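Local coordinates for protein predicted metal-dependent hydrolase of the TIM-barrel fold (Lactobacillus casei, PDB 2QPX) that probably hydrolyses a substrate not yet identified, using a TIM-barrel active site that holds two zinc ions, at residues T84-H87 and R88-H92; Y326-A329 and A330-K334; A134-F137 and M138-H141; A188-D191 and T192-S196; D44-L47 and A48-K51. All coordinates share one frame; numbering follows the deposited sequence. Where two conformers were deposited one is given.

Overall arrangement
The five local contacts form two touching pairs and one separate turn. Interactions 1 and 2, with centres about 13 Å apart, sit on helices 79-92 and 323-342, which meet where Phe90 CZ comes 3.5 Å from Tyr326 CG. Interactions 3 and 4, with centres about 12 Å apart, are joined where Met138 O lies 2.9 Å from Lys194 NZ, a probable hydrogen bond, and where Trp193 packs on Met138. Centres of interactions 1 and 4 are about 46 Å apart, on opposite sides of the chain's centre. Interaction 2 is near the metal centre: the side chain of Tyr326 lies about 9 Å from a zinc ion and about 5 Å from that of the zinc ligand His20. Interactions 2 and 5 both touch the second subunit.

Interaction 1. Residues T84-H87 and R88-H92; sequences TYNH and RIFGH
Ile89 reaches back one helical turn to Tyr85, and its path can be followed atom by atom. CB lies between the carbonyl oxygens of Tyr85 and Asn86, and CG1 then passes Tyr85 O at 3.8 Å; CD1 ends over one face of the ring, 4.0 Å from its centroid and displaced toward CZ, a CH-pi contact. Tyr85 holds CG opposite its backbone N (chi1 -174°), and this torsion sets the ring face under the Ile89 methyl. A serine in place of Tyr85 would probably leave Ile89 CD1 facing a gap and Glu324, which bonds Tyr85 OH, without that partner. One residue on, Asn86 OD1 lies 3.4 Å from Phe90 CE2 with amide and ring planes only 16° apart; this buried oxygen has no hydrogen-bond partner in the model, whereas Asn86 ND2 bonds Tyr82 O. Helix 79-92 is thus wedged among its neighbours: Tyr85 and Ile89 face Phe66 of helix 54-66 and Pro323 of helix 323-342, while Asn86 and Phe90 pack on Val120 of helix 113-120.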
loop_
_atom_site.group_PDB
_atom_site.type_symbol
_atom_site.label_atom_id
_atom_site.label_comp_id
_atom_site.label_asym_id
_atom_site.label_seq_id
_atom_site.Cartn_x
_atom_site.Cartn_y
_atom_site.Cartn_z
ATOM N N THR A 84 -7.341 -40.829 -7.757
ATOM C CA THR A 84 -7.367 -40.468 -9.173
ATOM C C THR A 84 -7.527 -38.960 -9.377
ATOM O O THR A 84 -6.799 -38.344 -10.143
ATOM C CB THR A 84 -8.533 -41.204 -9.915
ATOM O OG1 THR A 84 -8.292 -42.615 -9.856
ATOM C CG2 THR A 84 -8.649 -40.755 -11.367
ATOM N N TYR A 85 -8.462 -38.413 -8.637
ATOM C CA TYR A 85 -8.800 -36.975 -8.720
ATOM C C TYR A 85 -7.630 -36.086 -8.279
ATOM O O TYR A 85 -7.237 -35.145 -8.980
ATOM C CB TYR A 85 -10.023 -36.704 -7.867
ATOM C CG TYR A 85 -10.566 -35.296 -7.978
ATOM C CD1 TYR A 85 -11.014 -34.791 -9.200
ATOM C CD2 TYR A 85 -10.613 -34.460 -6.867
ATOM C CE1 TYR A 85 -11.505 -33.512 -9.309
ATOM C CE2 TYR A 85 -11.114 -33.155 -6.977
ATOM C CZ TYR A 85 -11.561 -32.699 -8.211
ATOM O OH TYR A 85 -12.037 -31.399 -8.336
ATOM N N ASN A 86 -7.051 -36.408 -7.128
ATOM C CA ASN A 86 -5.826 -35.722 -6.681
ATOM C C ASN A 86 -4.692 -35.844 -7.710
ATOM O O ASN A 86 -4.036 -34.860 -8.053
ATOM C CB ASN A 86 -5.402 -36.197 -5.291
ATOM C CG ASN A 86 -6.187 -35.516 -4.189
ATOM O OD1 ASN A 86 -5.812 -34.435 -3.732
ATOM N ND2 ASN A 86 -7.302 -36.119 -3.773
ATOM N N HIS A 87 -4.457 -37.060 -8.221
ATOM C CA HIS A 87 -3.424 -37.252 -9.220
ATOM C C HIS A 87 -3.656 -36.356 -10.448
ATOM O O HIS A 87 -2.720 -35.834 -11.022
ATOM C CB HIS A 87 -3.313 -38.731 -9.629
ATOM C CG HIS A 87 -2.457 -39.564 -8.736
ATOM N ND1 HIS A 87 -2.712 -39.721 -7.395
ATOM C CD2 HIS A 87 -1.396 -40.362 -9.016
ATOM C CE1 HIS A 87 -1.810 -40.538 -6.871
ATOM N NE2 HIS A 87 -0.994 -40.938 -7.836
ATOM N N ARG A 88 -4.910 -36.205 -10.858
ATOM C CA ARG A 88 -5.216 -35.384 -12.042
ATOM C C ARG A 88 -4.816 -33.926 -11.846
ATOM O O ARG A 88 -4.179 -33.330 -12.706
ATOM C CB ARG A 88 -6.710 -35.403 -12.348
ATOM C CG ARG A 88 -7.243 -36.640 -12.944
ATOM C CD ARG A 88 -8.737 -36.478 -13.237
ATOM N NE ARG A 88 -9.241 -37.682 -13.842
ATOM C CZ ARG A 88 -10.489 -37.846 -14.229
ATOM N NH1 ARG A 88 -11.384 -36.880 -14.107
ATOM N NH2 ARG A 88 -10.828 -39.001 -14.782
ATOM N N ILE A 89 -5.113 -33.390 -10.662
ATOM C CA ILE A 89 -4.846 -31.975 -10.387
ATOM C C ILE A 89 -3.373 -31.741 -10.131
ATOM O O ILE A 89 -2.766 -30.874 -10.748
ATOM C CB ILE A 89 -5.738 -31.450 -9.251
ATOM C CG1 ILE A 89 -7.193 -31.455 -9.701
ATOM C CG2 ILE A 89 -5.292 -30.018 -8.756
ATOM C CD1 ILE A 89 -8.229 -31.175 -8.612
ATOM N N PHE A 90 -2.784 -32.488 -9.195
ATOM C CA PHE A 90 -1.358 -32.311 -8.906
ATOM C C PHE A 90 -0.515 -32.554 -10.148
ATOM O O PHE A 90 0.452 -31.840 -10.399
ATOM C CB PHE A 90 -0.908 -33.151 -7.717
ATOM C CG PHE A 90 -1.398 -32.608 -6.379
ATOM C CD1 PHE A 90 -0.694 -31.620 -5.732
ATOM C CD2 PHE A 90 -2.566 -33.095 -5.765
ATOM C CE1 PHE A 90 -1.156 -31.105 -4.528
ATOM C CE2 PHE A 90 -3.017 -32.594 -4.528
ATOM C CZ PHE A 90 -2.285 -31.574 -3.916
ATOM N N GLY A 91 -0.881 -33.576 -10.948
ATOM C CA GLY A 91 -0.146 -33.889 -12.170
ATOM C C GLY A 91 -0.307 -32.820 -13.222
ATOM O O GLY A 91 0.658 -32.477 -13.891
ATOM N N HIS A 92 -1.510 -32.258 -13.378
ATOM C CA HIS A 92 -1.737 -31.251 -14.408
ATOM C C HIS A 92 -0.793 -30.055 -14.244
ATOM O O HIS A 92 -0.235 -29.532 -15.222
ATOM C CB HIS A 92 -3.207 -30.810 -14.413
ATOM C CG HIS A 92 -3.498 -29.714 -15.386
ATOM N ND1 HIS A 92 -3.821 -29.956 -16.708
ATOM C CD2 HIS A 92 -3.499 -28.371 -15.235
ATOM C CE1 HIS A 92 -3.993 -28.801 -17.328
ATOM N NE2 HIS A 92 -3.790 -27.821 -16.460
#

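Interaction 2. Residues Y326-A329 and A330-K334; sequences YGLA and ARQFK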
loop_
_atom_site.group_PDB
_atom_site.type_symbol
_atom_site.label_atom_id
_atom_site.label_comp_id
_atom_site.label_asym_id
_atom_site.label_seq_id
_atom_site.Cartn_x
_atom_site.Cartn_y
_atom_site.Cartn_z
ATOM N N TYR A 326 -4.994 -26.292 -3.992
ATOM C CA TYR A 326 -3.664 -26.404 -4.541
ATOM C C TYR A 326 -3.625 -26.005 -6.031
ATOM O O TYR A 326 -2.739 -25.229 -6.484
ATOM C CB TYR A 326 -3.171 -27.852 -4.420
ATOM C CG TYR A 326 -2.668 -28.245 -3.024
ATOM C CD1 TYR A 326 -3.513 -28.736 -2.047
ATOM C CD2 TYR A 326 -1.315 -28.085 -2.696
ATOM C CE1 TYR A 326 -3.026 -29.078 -0.799
ATOM C CE2 TYR A 326 -0.815 -28.442 -1.455
ATOM C CZ TYR A 326 -1.670 -28.950 -0.525
ATOM O OH TYR A 326 -1.132 -29.299 0.685
ATOM N N GLY A 327 -4.553 -26.567 -6.801
ATOM C CA GLY A 327 -4.614 -26.285 -8.233
ATOM C C GLY A 327 -4.809 -24.818 -8.555
ATOM O O GLY A 327 -4.174 -24.300 -9.491
ATOM N N LEU A 328 -5.713 -24.163 -7.835
ATOM C CA LEU A 328 -5.978 -22.743 -8.125
ATOM C C LEU A 328 -4.749 -21.866 -7.875
ATOM O O LEU A 328 -4.420 -20.987 -8.665
ATOM C CB LEU A 328 -7.192 -22.203 -7.380
ATOM C CG LEU A 328 -7.650 -20.784 -7.751
ATOM C CD1 LEU A 328 -7.963 -20.703 -9.209
ATOM C CD2 LEU A 328 -8.874 -20.382 -6.907
ATOM N N ALA A 329 -4.015 -22.175 -6.806
ATOM C CA ALA A 329 -2.781 -21.469 -6.504
ATOM C C ALA A 329 -1.812 -21.632 -7.637
ATOM O O ALA A 329 -1.192 -20.666 -8.095
ATOM C CB ALA A 329 -2.144 -21.992 -5.156
ATOM N N ALA A 330 -1.635 -22.877 -8.064
ATOM C CA ALA A 330 -0.722 -23.167 -9.183
ATOM C C ALA A 330 -1.117 -22.449 -10.483
ATOM O O ALA A 330 -0.271 -21.850 -11.181
ATOM C CB ALA A 330 -0.619 -24.698 -9.388
ATOM N N ARG A 331 -2.390 -22.496 -10.800
ATOM C CA ARG A 331 -2.863 -21.877 -12.033
ATOM C C ARG A 331 -2.656 -20.371 -12.003
ATOM O O ARG A 331 -2.135 -19.798 -12.978
ATOM C CB ARG A 331 -4.327 -22.188 -12.311
ATOM C CG ARG A 331 -4.749 -21.570 -13.644
ATOM C CD ARG A 331 -6.029 -22.166 -14.153
ATOM N NE ARG A 331 -5.812 -23.508 -14.672
ATOM C CZ ARG A 331 -6.786 -24.374 -14.943
ATOM N NH1 ARG A 331 -8.053 -24.046 -14.745
ATOM N NH2 ARG A 331 -6.481 -25.568 -15.413
ATOM N N GLN A 332 -3.024 -19.734 -10.895
ATOM C CA GLN A 332 -2.920 -18.272 -10.846
ATOM C C GLN A 332 -1.464 -17.827 -10.797
ATOM O O GLN A 332 -1.091 -16.804 -11.384
ATOM C CB GLN A 332 -3.688 -17.680 -9.661
ATOM C CG GLN A 332 -5.181 -17.988 -9.690
ATOM C CD GLN A 332 -5.868 -17.649 -10.991
ATOM O OE1 GLN A 332 -6.017 -18.517 -11.842
ATOM N NE2 GLN A 332 -6.208 -16.359 -11.196
ATOM N N PHE A 333 -0.628 -18.553 -10.075
ATOM C CA PHE A 333 0.787 -18.227 -10.003
ATOM C C PHE A 333 1.485 -18.430 -11.361
ATOM O O PHE A 333 2.243 -17.576 -11.811
ATOM C CB PHE A 333 1.454 -19.036 -8.899
ATOM C CG PHE A 333 2.829 -18.538 -8.512
ATOM C CD1 PHE A 333 2.974 -17.469 -7.623
ATOM C CD2 PHE A 333 3.956 -19.115 -9.016
ATOM C CE1 PHE A 333 4.209 -17.020 -7.250
ATOM C CE2 PHE A 333 5.226 -18.666 -8.641
ATOM C CZ PHE A 333 5.352 -17.641 -7.756
ATOM N N LYS A 334 1.219 -19.553 -12.018
ATOM C CA LYS A 334 1.825 -19.803 -13.321
ATOM C C LYS A 334 1.367 -18.746 -14.335
ATOM O O LYS A 334 2.187 -18.237 -15.123
ATOM C CB LYS A 334 1.553 -21.222 -13.795
ATOM C CG LYS A 334 2.463 -22.239 -13.132
ATOM C CD LYS A 334 2.338 -23.634 -13.746
ATOM C CE LYS A 334 3.538 -24.478 -13.346
ATOM N NZ LYS A 334 3.683 -25.777 -14.122
#
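Leu328 meets the flat amide of Gln332 with one methyl: CD1 approaches at a slant, 3.9 Å from Gln332 OE1 and equally near the aliphatic CG. The other flat groups turn outward from this pair. The Tyr326 ring meets Phe90 with planes about 55° apart, and the Phe333 ring meets Phe315 at about 60°; both partners lie elsewhere in the chain. In Gln332 the first torsion (chi1 -60°) keeps CG beside the backbone N and 3.3 Å from Leu328 O, and the bend at the second (chi2 -52°) then brings the carboxamide to Leu328 CD1. Its far end is held elsewhere, NE2 donating to Pro294 O. Beneath the side chains the helix is regular: Gln332 N bonds Leu328 O at 2.9 Å, and Phe333 N bonds Ala329 O at 3.0 Å. Phe333 CB comes within 3.2 Å of that same Ala329 O, so the carbonyl is flanked by carbon as well as bonded to the amide. Phe346 of the second subunit packs on both Leu328 and Gln332. On other sides, helix 323-342 sets Tyr326 against strands 14-19 and 95-101, with its OH bonded to His20 O beside the zinc site; Ala330 rests on Leu14 and Phe95 of those strands, and Ala329 touches helix 289-292.

Interaction 3. Residues A134-F137 and M138-H141; sequences AEDF and MLEH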
loop_
_atom_site.group_PDB
_atom_site.type_symbol
_atom_site.label_atom_id
_atom_site.label_comp_id
_atom_site.label_asym_id
_atom_site.label_seq_id
_atom_site.Cartn_x
_atom_site.Cartn_y
_atom_site.Cartn_z
ATOM N N ALA A 134 5.337 -26.195 21.286
ATOM C CA ALA A 134 5.487 -25.503 22.579
ATOM C C ALA A 134 4.261 -25.785 23.484
ATOM O O ALA A 134 4.391 -26.068 24.685
ATOM C CB ALA A 134 5.697 -23.997 22.371
ATOM N N GLU A 135 3.070 -25.697 22.905
ATOM C CA GLU A 135 1.814 -25.985 23.616
ATOM C C GLU A 135 1.757 -27.408 24.128
ATOM O O GLU A 135 1.344 -27.664 25.285
ATOM C CB GLU A 135 0.612 -25.735 22.703
ATOM C CG GLU A 135 0.392 -24.261 22.363
ATOM C CD GLU A 135 -0.468 -23.993 21.139
ATOM O OE1 GLU A 135 -0.864 -24.941 20.428
ATOM O OE2 GLU A 135 -0.723 -22.793 20.874
ATOM N N ASP A 136 2.132 -28.354 23.292
ATOM C CA ASP A 136 2.034 -29.740 23.717
ATOM C C ASP A 136 3.016 -30.059 24.839
ATOM O O ASP A 136 2.698 -30.811 25.759
ATOM C CB ASP A 136 2.198 -30.648 22.514
ATOM C CG ASP A 136 0.943 -30.675 21.651
ATOM O OD1 ASP A 136 -0.176 -30.553 22.195
ATOM O OD2 ASP A 136 1.074 -30.850 20.456
ATOM N N PHE A 137 4.213 -29.468 24.781
ATOM C CA PHE A 137 5.171 -29.623 25.884
ATOM C C PHE A 137 4.713 -28.925 27.161
ATOM O O PHE A 137 4.984 -29.413 28.260
ATOM C CB PHE A 137 6.582 -29.219 25.465
ATOM C CG PHE A 137 7.297 -30.273 24.654
ATOM C CD1 PHE A 137 7.804 -31.406 25.258
ATOM C CD2 PHE A 137 7.397 -30.167 23.283
ATOM C CE1 PHE A 137 8.447 -32.379 24.523
ATOM C CE2 PHE A 137 8.038 -31.142 22.562
ATOM C CZ PHE A 137 8.540 -32.256 23.166
HETATM N N MSE A 138 4.017 -27.809 27.044
HETATM C CA MSE A 138 3.533 -27.063 28.214
HETATM C C MSE A 138 2.668 -27.946 29.092
HETATM O O MSE A 138 2.775 -27.905 30.336
HETATM C CB MSE A 138 2.814 -25.770 27.778
HETATM C CG MSE A 138 2.163 -24.965 28.883
HETATM SE SE MSE A 138 0.427 -25.595 29.471
HETATM C CE MSE A 138 -0.523 -25.296 27.828
ATOM N N LEU A 139 1.857 -28.786 28.448
ATOM C CA LEU A 139 0.919 -29.651 29.192
ATOM C C LEU A 139 1.636 -30.666 30.107
ATOM O O LEU A 139 1.048 -31.155 31.082
ATOM C CB LEU A 139 0.019 -30.396 28.194
ATOM C CG LEU A 139 -0.937 -29.589 27.352
ATOM C CD1 LEU A 139 -1.706 -30.537 26.390
ATOM C CD2 LEU A 139 -1.889 -28.809 28.198
ATOM N N GLU A 140 2.881 -30.963 29.803
ATOM C CA GLU A 140 3.668 -31.983 30.495
ATOM C C GLU A 140 4.583 -31.443 31.598
ATOM O O GLU A 140 5.250 -32.226 32.271
ATOM C CB GLU A 140 4.554 -32.741 29.495
ATOM C CG GLU A 140 3.816 -33.420 28.360
ATOM C CD GLU A 140 2.723 -34.357 28.839
ATOM O OE1 GLU A 140 2.956 -35.098 29.817
ATOM O OE2 GLU A 140 1.620 -34.333 28.241
ATOM N N HIS A 141 4.637 -30.112 31.774
ATOM C CA HIS A 141 5.594 -29.511 32.729
ATOM C C HIS A 141 4.965 -28.409 33.547
ATOM O O HIS A 141 4.198 -27.618 33.008
ATOM C CB HIS A 141 6.864 -29.003 31.963
ATOM C CG HIS A 141 7.593 -30.101 31.262
ATOM N ND1 HIS A 141 8.442 -30.958 31.926
ATOM C CD2 HIS A 141 7.496 -30.577 29.996
ATOM C CE1 HIS A 141 8.884 -31.875 31.085
ATOM N NE2 HIS A 141 8.324 -31.667 29.903
HETATM O O HOH W 1 1.315 -33.121 25.725
#
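At the C-terminal end of helix 130-138, the carbonyls of Ala134 to Phe137 meet Met138 to His141 as the chain leaves the helix through a type I beta turn. Met138 N still bonds Ala134 O at 3.0 Å in the helical i to i+4 pattern; Leu139 N reaches Glu135 O only weakly, at 3.4 Å; then Glu140 N bonds Phe137 O, three residues back, at 3.0 Å. That last donor stands above the carbonyl plane of Phe137, 58° out of it and not on a lone pair. The same oxygen also meets the edge of the His141 ring, where CD2 lies 3.3 Å from Phe137 O. With CG of His141 beside its own backbone N (chi1 -61°), the imidazole is brought round to this carbonyl. Asp136 O receives a hydrogen bond from a water at 2.7 Å; the same water's second bond, to Glu140 OE2, is less certain because Glu140 was modelled in two conformers. Met138, a selenomethionine, packs on Phe190 and Trp193 of helix 183-196. Asp136 OD1 forms a salt bridge with Lys199, and Glu135 OE2 one with Arg173. His141 N bonding Met138 O at 3.2 Å closes the turn. The shift from i to i+4 into i to i+3 bonds is typical of a helix end unwinding into a connecting loop, here the one leading to helix 144-156.

Interaction 4. Residues A188-D191 and T192-S196; sequences AGFD and TWKHS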
loop_
_atom_site.group_PDB
_atom_site.type_symbol
_atom_site.label_atom_id
_atom_site.label_comp_id
_atom_site.label_asym_id
_atom_site.label_seq_id
_atom_site.Cartn_x
_atom_site.Cartn_y
_atom_site.Cartn_z
ATOM N N ALA A 188 7.797 -15.662 33.530
ATOM C CA ALA A 188 6.545 -15.086 34.056
ATOM C C ALA A 188 5.411 -15.330 33.029
ATOM O O ALA A 188 4.277 -15.634 33.404
ATOM C CB ALA A 188 6.700 -13.624 34.355
ATOM N N GLY A 189 5.712 -15.177 31.746
ATOM C CA GLY A 189 4.751 -15.466 30.671
ATOM C C GLY A 189 4.314 -16.917 30.673
ATOM O O GLY A 189 3.098 -17.226 30.543
ATOM N N PHE A 190 5.281 -17.816 30.854
ATOM C CA PHE A 190 5.011 -19.232 30.963
ATOM C C PHE A 190 4.077 -19.520 32.150
ATOM O O PHE A 190 3.087 -20.242 32.028
ATOM C CB PHE A 190 6.272 -20.065 31.109
ATOM C CG PHE A 190 5.996 -21.543 31.289
ATOM C CD1 PHE A 190 5.830 -22.354 30.183
ATOM C CD2 PHE A 190 5.782 -22.107 32.548
ATOM C CE1 PHE A 190 5.529 -23.710 30.328
ATOM C CE2 PHE A 190 5.480 -23.455 32.687
ATOM C CZ PHE A 190 5.324 -24.255 31.577
ATOM N N ASP A 191 4.391 -18.935 33.304
ATOM C CA ASP A 191 3.567 -19.183 34.490
ATOM C C ASP A 191 2.149 -18.687 34.265
ATOM O O ASP A 191 1.208 -19.372 34.641
ATOM C CB ASP A 191 4.163 -18.481 35.734
ATOM C CG ASP A 191 5.474 -19.068 36.168
ATOM O OD1 ASP A 191 5.786 -20.217 35.789
ATOM O OD2 ASP A 191 6.202 -18.383 36.955
ATOM N N THR A 192 1.986 -17.485 33.724
ATOM C CA THR A 192 0.655 -16.904 33.451
ATOM C C THR A 192 -0.131 -17.828 32.501
ATOM O O THR A 192 -1.338 -18.112 32.718
ATOM C CB THR A 192 0.754 -15.502 32.945
ATOM O OG1 THR A 192 1.294 -14.703 33.991
ATOM C CG2 THR A 192 -0.597 -14.935 32.498
ATOM N N TRP A 193 0.565 -18.312 31.475
ATOM C CA TRP A 193 -0.017 -19.261 30.517
ATOM C C TRP A 193 -0.475 -20.539 31.181
ATOM O O TRP A 193 -1.663 -20.932 31.046
ATOM C CB TRP A 193 1.018 -19.519 29.417
ATOM C CG TRP A 193 0.663 -20.490 28.351
ATOM C CD1 TRP A 193 -0.588 -20.797 27.880
ATOM C CD2 TRP A 193 1.584 -21.276 27.593
ATOM N NE1 TRP A 193 -0.491 -21.721 26.868
ATOM C CE2 TRP A 193 0.826 -22.035 26.664
ATOM C CE3 TRP A 193 2.978 -21.424 27.607
ATOM C CZ2 TRP A 193 1.415 -22.901 25.740
ATOM C CZ3 TRP A 193 3.569 -22.305 26.692
ATOM C CH2 TRP A 193 2.783 -23.045 25.772
ATOM N N LYS A 194 0.418 -21.160 31.914
ATOM C CA LYS A 194 0.123 -22.374 32.672
ATOM C C LYS A 194 -1.117 -22.189 33.581
ATOM O O LYS A 194 -2.090 -23.004 33.560
ATOM C CB LYS A 194 1.385 -22.843 33.413
ATOM C CG LYS A 194 1.225 -24.068 34.288
ATOM C CD LYS A 194 0.711 -25.259 33.529
ATOM C CE LYS A 194 1.759 -26.093 32.967
ATOM N NZ LYS A 194 1.266 -27.534 32.843
ATOM N N HIS A 195 -1.166 -21.082 34.304
ATOM C CA HIS A 195 -2.247 -20.819 35.258
ATOM C C HIS A 195 -3.579 -20.431 34.596
ATOM O O HIS A 195 -4.642 -20.522 35.230
ATOM C CB HIS A 195 -1.878 -19.675 36.222
ATOM C CG HIS A 195 -0.698 -19.949 37.091
ATOM N ND1 HIS A 195 0.078 -18.928 37.629
ATOM C CD2 HIS A 195 -0.131 -21.109 37.486
ATOM C CE1 HIS A 195 1.060 -19.463 38.334
ATOM N NE2 HIS A 195 0.961 -20.782 38.257
ATOM N N SER A 196 -3.547 -19.983 33.355
ATOM C CA SER A 196 -4.735 -19.507 32.659
ATOM C C SER A 196 -5.669 -20.667 32.260
ATOM O O SER A 196 -6.817 -20.453 31.980
ATOM C CB SER A 196 -4.361 -18.749 31.389
ATOM O OG SER A 196 -3.900 -19.663 30.388
#
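Trp193, whose indole meets the ring of Phe190, offers its carbonyl oxygen to two donors of a single residue: Ser196 OG at 2.7 Å from Trp193 O and Ser196 N at 3.1 Å. The hydroxyl donates here and also bonds Glu198 N, so Ser196 ties the last turn to the chain that follows. The short backbone bond from Lys194 N to Phe190 O, 2.8 Å long, is nearly straight, with an angle of 175° at the hydrogen. The two aromatic rings meet obliquely. Their centroids are 5.9 Å apart with planes at 83°, and the approach is made at one corner, Phe190 CD1 lying 4.0 Å from Trp193 CE3. The three-residue spacing puts both side chains on one side of the helix, and with each CG opposite its own N (chi1 177° in Phe190) these two atoms can meet. Elsewhere on the helix, His195 lays one face of its imidazole over Asp191 O, which sits 3.1 Å above the ring plane while accepting the His195 backbone N-H. Helix 183-196 thereby presents an aromatic side to its neighbours: both rings rest on Leu206 of helix 204-221 and on Met138 of helix 130-138, Phe190 also meets Trp147 of helix 144-156, and Trp193 NE1 bonds Lys199 O in the following loop.

Interaction 5. Residues D44-L47 and A48-K51; sequences DYPL and ADTK
Tyr45 lies across the first turn of the short helix 47-50, its CE1 3.6 Å from Asp49 CB and 3.3 Å from Thr50 OG1. The ring and the Asp49 carboxylate are turned 83° against each other, so they do not stack. Asp49 OD2 instead comes down beside the proline ring, 3.6 Å from Pro46 CG. Pro46 CD in turn lies over one face of the Tyr45 ring, toward its rim. Behind these side chains, Pro46 O takes a sound bond from Thr50 N at 3.3 Å and a weak one from Asp49 N, while Lys51 N bonds Leu47 O at 2.9 Å. Tyr45 reaches forward because its CG is opposite the backbone N (chi1 -178°). Farther out, the second subunit takes up the polar ends: its Ala276 O bonds Tyr45 OH and its Arg312 forms a salt bridge with Asp49 OD2. A valine replacing Tyr45 would probably leave Ala276 O of that subunit without this donor and open a gap beside Asp49. Pro46 occupies the N-cap position of helix 47-50, and its carbonyl opens the helical bonding; this helix start lies at a subunit interface.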
loop_
_atom_site.group_PDB
_atom_site.type_symbol
_atom_site.label_atom_id
_atom_site.label_comp_id
_atom_site.label_asym_id
_atom_site.label_seq_id
_atom_site.Cartn_x
_atom_site.Cartn_y
_atom_site.Cartn_z
ATOM N N ASP A 44 -18.879 -18.677 11.756
ATOM C CA ASP A 44 -20.044 -17.847 11.995
ATOM C C ASP A 44 -20.297 -16.861 10.846
ATOM O O ASP A 44 -21.341 -16.250 10.783
ATOM C CB ASP A 44 -19.865 -17.008 13.262
ATOM C CG ASP A 44 -19.890 -17.823 14.511
ATOM O OD1 ASP A 44 -20.545 -18.886 14.538
ATOM O OD2 ASP A 44 -19.266 -17.372 15.478
ATOM N N TYR A 45 -19.323 -16.661 9.975
ATOM C CA TYR A 45 -19.441 -15.703 8.862
ATOM C C TYR A 45 -20.409 -16.279 7.820
ATOM O O TYR A 45 -20.360 -17.477 7.545
ATOM C CB TYR A 45 -18.057 -15.490 8.253
ATOM C CG TYR A 45 -17.964 -14.504 7.114
ATOM C CD1 TYR A 45 -18.199 -14.891 5.803
ATOM C CD2 TYR A 45 -17.564 -13.187 7.333
ATOM C CE1 TYR A 45 -18.060 -14.012 4.741
ATOM C CE2 TYR A 45 -17.412 -12.297 6.301
ATOM C CZ TYR A 45 -17.686 -12.695 4.982
ATOM O OH TYR A 45 -17.514 -11.858 3.898
ATOM N N PRO A 46 -21.306 -15.453 7.238
ATOM C CA PRO A 46 -22.289 -16.061 6.335
ATOM C C PRO A 46 -21.713 -16.732 5.109
ATOM O O PRO A 46 -20.957 -16.137 4.340
ATOM C CB PRO A 46 -23.214 -14.896 5.956
ATOM C CG PRO A 46 -23.007 -13.900 7.061
ATOM C CD PRO A 46 -21.559 -14.009 7.392
ATOM N N LEU A 47 -22.062 -18.004 4.936
ATOM C CA LEU A 47 -21.494 -18.770 3.837
ATOM C C LEU A 47 -21.877 -18.184 2.487
ATOM O O LEU A 47 -21.091 -18.222 1.531
ATOM C CB LEU A 47 -21.884 -20.242 3.947
ATOM C CG LEU A 47 -20.996 -21.201 3.128
ATOM C CD1 LEU A 47 -19.559 -21.175 3.644
ATOM C CD2 LEU A 47 -21.617 -22.594 3.226
ATOM N N ALA A 48 -23.072 -17.612 2.402
ATOM C CA ALA A 48 -23.537 -16.978 1.174
ATOM C C ALA A 48 -22.603 -15.837 0.760
ATOM O O ALA A 48 -22.334 -15.646 -0.423
ATOM C CB ALA A 48 -24.996 -16.464 1.318
ATOM N N ASP A 49 -22.079 -15.094 1.736
ATOM C CA ASP A 49 -21.117 -14.024 1.430
ATOM C C ASP A 49 -19.783 -14.594 0.928
ATOM O O ASP A 49 -19.203 -14.102 -0.024
ATOM C CB ASP A 49 -20.896 -13.147 2.663
ATOM C CG ASP A 49 -22.156 -12.404 3.132
ATOM O OD1 ASP A 49 -23.192 -12.390 2.466
ATOM O OD2 ASP A 49 -22.098 -11.815 4.223
ATOM N N THR A 50 -19.282 -15.651 1.587
ATOM C CA THR A 50 -18.094 -16.324 1.123
ATOM C C THR A 50 -18.256 -16.788 -0.324
ATOM O O THR A 50 -17.327 -16.697 -1.117
ATOM C CB THR A 50 -17.758 -17.497 2.059
ATOM O OG1 THR A 50 -17.403 -16.946 3.338
ATOM C CG2 THR A 50 -16.613 -18.397 1.480
ATOM N N LYS A 51 -19.436 -17.292 -0.659
ATOM C CA LYS A 51 -19.710 -17.810 -2.014
ATOM C C LYS A 51 -19.839 -16.704 -3.064
ATOM O O LYS A 51 -19.895 -16.980 -4.255
ATOM C CB LYS A 51 -20.945 -18.721 -2.006
ATOM C CG LYS A 51 -20.701 -20.043 -1.319
ATOM C CD LYS A 51 -21.941 -20.942 -1.335
ATOM C CE LYS A 51 -21.655 -22.293 -0.726
ATOM N NZ LYS A 51 -22.903 -23.085 -0.525
#